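Local atomic coordinates of chorismatase (Streptomyces hygroscopicus, PDB entry 4BPS), a protein that hydrolyses chorismate to pyruvate and a dihydroxycyclohexadiene carboxylic acid, a step in making the immunosuppressants FK506 and FK520. Residues L41-T46 and A71-W76. Residues are numbered along the deposited sequence; the frame is centred on the assembly and turned at random.
Sequences LIEHGT and AFTEVW
His44 and Glu74 form a nearly straight His-carboxylate hydrogen bond, NE2 of His44 donating its N-H to OE1 of Glu74 at 2.8 Å (162°). OE1 lies close to the imidazole plane, but the N-H reaches it from its anti side, 33° out of the carboxylate plane. Glu74 suits this buried place because its extended chain, with CG anti to the backbone N (chi1 170°), brings both oxygens to donors: OE2 takes the indole NE1 of Trp76 at 2.8 Å, and OE1 also salt-bridges Lys297, which probably favours the ionised carboxylate. Phe72 lies alongside His44, its CZ 3.6 Å from His44 CD2; the rings are nearly parallel but slid so far that they hardly overlap. Histidine fits because its flat ring packs carbons on Phe72 while both nitrogens, held by Glu74 and Thr64 OG1 (at ND1), fix its rotation. Replacing His44 by an alanine would probably leave Glu74 OE1 and Thr64 without their ring partner and open a gap beside Phe72.

On the other face, Thr73 offers a methyl, CG2, to Leu41 CD2 (3.9 Å) and a hydroxyl that shares a water with Glu43 OE2 and bonds Thr27; Glu43 OE1 pairs with Arg59. Between these faces, paired N-H...O bonds join the antiparallel backbones, Ile42 with Glu74 and His44 with Phe72. Both are inner strands of a five-stranded mixed sheet, 38-44 flanked by 57-62 and 72-77 by 21-25, with strands 189-196 and 323-327 packed over the His44 face.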
loop_
_atom_site.group_PDB
_atom_site.type_symbol
_atom_site.label_atom_id
_atom_site.label_comp_id
_atom_site.label_asym_id
_atom_site.label_seq_id
_atom_site.Cartn_x
_atom_site.Cartn_y
_atom_site.Cartn_z
ATOM N N LEU A 41 -1.620 -13.413 -1.317
ATOM C CA LEU A 41 -2.108 -13.297 0.048
ATOM C C LEU A 41 -1.060 -12.656 0.942
ATOM O O LEU A 41 0.110 -13.047 0.912
ATOM C CB LEU A 41 -2.425 -14.708 0.604
ATOM C CG LEU A 41 -3.383 -15.636 -0.144
ATOM C CD1 LEU A 41 -2.611 -16.529 -1.082
ATOM C CD2 LEU A 41 -4.138 -16.446 0.857
ATOM N N ILE A 42 -1.494 -11.701 1.760
ATOM C CA ILE A 42 -0.637 -11.072 2.762
ATOM C C ILE A 42 -1.271 -11.299 4.127
ATOM O O ILE A 42 -2.399 -10.861 4.376
ATOM C CB ILE A 42 -0.482 -9.552 2.511
ATOM C CG1 ILE A 42 0.053 -9.290 1.094
ATOM C CG2 ILE A 42 0.381 -8.932 3.597
ATOM C CD1 ILE A 42 1.438 -9.861 0.816
ATOM N N GLU A 43 -0.546 -12.009 4.985
ATOM C CA GLU A 43 -1.035 -12.313 6.336
ATOM C C GLU A 43 -0.569 -11.255 7.322
ATOM O O GLU A 43 0.614 -11.152 7.641
ATOM C CB GLU A 43 -0.543 -13.694 6.773
ATOM C CG GLU A 43 -0.984 -14.767 5.798
ATOM C CD GLU A 43 -0.504 -16.139 6.168
ATOM O OE1 GLU A 43 0.612 -16.260 6.713
ATOM O OE2 GLU A 43 -1.236 -17.108 5.895
ATOM N N HIS A 44 -1.500 -10.425 7.791
ATOM C CA HIS A 44 -1.212 -9.417 8.810
ATOM C C HIS A 44 -1.371 -10.037 10.173
ATOM O O HIS A 44 -2.372 -10.671 10.456
ATOM C CB HIS A 44 -2.207 -8.261 8.678
ATOM C CG HIS A 44 -2.030 -7.502 7.408
ATOM N ND1 HIS A 44 -1.043 -6.552 7.242
ATOM C CD2 HIS A 44 -2.679 -7.616 6.224
ATOM C CE1 HIS A 44 -1.107 -6.105 5.997
ATOM N NE2 HIS A 44 -2.095 -6.725 5.364
ATOM N N GLY A 45 -0.387 -9.879 11.039
ATOM C CA GLY A 45 -0.457 -10.530 12.331
ATOM C C GLY A 45 0.752 -10.171 13.178
ATOM O O GLY A 45 1.366 -9.111 12.987
ATOM N N THR A 46 1.098 -11.083 14.079
ATOM C CA THR A 46 2.097 -10.834 15.100
ATOM C C THR A 46 3.442 -11.526 14.812
ATOM O O THR A 46 4.245 -11.763 15.719
ATOM C CB THR A 46 1.569 -11.234 16.499
ATOM O OG1 THR A 46 1.276 -12.641 16.488
ATOM C CG2 THR A 46 0.339 -10.451 16.880
ATOM N N ALA A 71 -5.234 -10.305 13.758
ATOM C CA ALA A 71 -4.645 -10.883 12.563
ATOM C C ALA A 71 -5.723 -11.151 11.537
ATOM O O ALA A 71 -6.849 -11.496 11.899
ATOM C CB ALA A 71 -3.906 -12.175 12.907
ATOM N N PHE A 72 -5.390 -11.005 10.255
ATOM C CA PHE A 72 -6.316 -11.352 9.179
ATOM C C PHE A 72 -5.499 -11.499 7.912
ATOM O O PHE A 72 -4.319 -11.112 7.870
ATOM C CB PHE A 72 -7.423 -10.277 8.996
ATOM C CG PHE A 72 -6.942 -9.034 8.310
ATOM C CD1 PHE A 72 -6.219 -8.062 9.008
ATOM C CD2 PHE A 72 -7.194 -8.827 6.965
ATOM C CE1 PHE A 72 -5.770 -6.922 8.349
ATOM C CE2 PHE A 72 -6.750 -7.705 6.307
ATOM C CZ PHE A 72 -6.034 -6.742 7.005
ATOM N N THR A 73 -6.108 -12.065 6.867
ATOM C CA THR A 73 -5.443 -12.210 5.578
ATOM C C THR A 73 -6.045 -11.259 4.554
ATOM O O THR A 73 -7.274 -11.192 4.352
ATOM C CB THR A 73 -5.551 -13.650 5.060
ATOM O OG1 THR A 73 -5.013 -14.514 6.057
ATOM C CG2 THR A 73 -4.755 -13.868 3.775
ATOM N N GLU A 74 -5.161 -10.494 3.934
ATOM C CA GLU A 74 -5.503 -9.612 2.825
ATOM C C GLU A 74 -5.272 -10.405 1.538
ATOM O O GLU A 74 -4.139 -10.778 1.237
ATOM C CB GLU A 74 -4.586 -8.389 2.886
ATOM C CG GLU A 74 -4.609 -7.466 1.686
ATOM C CD GLU A 74 -3.566 -6.373 1.794
ATOM O OE1 GLU A 74 -3.248 -5.937 2.932
ATOM O OE2 GLU A 74 -3.040 -5.933 0.739
ATOM N N VAL A 75 -6.344 -10.680 0.788
ATOM C CA VAL A 75 -6.271 -11.535 -0.390
ATOM C C VAL A 75 -6.554 -10.698 -1.637
ATOM O O VAL A 75 -7.600 -10.055 -1.727
ATOM C CB VAL A 75 -7.283 -12.701 -0.319
ATOM C CG1 VAL A 75 -7.042 -13.662 -1.473
ATOM C CG2 VAL A 75 -7.205 -13.440 1.039
ATOM N N TRP A 76 -5.623 -10.728 -2.584
ATOM C CA TRP A 76 -5.803 -10.068 -3.872
ATOM C C TRP A 76 -6.286 -11.083 -4.898
ATOM O O TRP A 76 -5.836 -12.241 -4.928
ATOM C CB TRP A 76 -4.514 -9.353 -4.290
ATOM C CG TRP A 76 -4.392 -8.116 -3.481
ATOM C CD1 TRP A 76 -3.722 -7.965 -2.304
ATOM C CD2 TRP A 76 -5.089 -6.895 -3.722
ATOM N NE1 TRP A 76 -3.943 -6.688 -1.803
ATOM C CE2 TRP A 76 -4.788 -6.021 -2.662
ATOM C CE3 TRP A 76 -5.940 -6.455 -4.739
ATOM C CZ2 TRP A 76 -5.300 -4.722 -2.601
ATOM C CZ3 TRP A 76 -6.440 -5.166 -4.678
ATOM C CH2 TRP A 76 -6.121 -4.316 -3.621
HETATM O O HOH W 1 -3.883 -16.916 5.177
#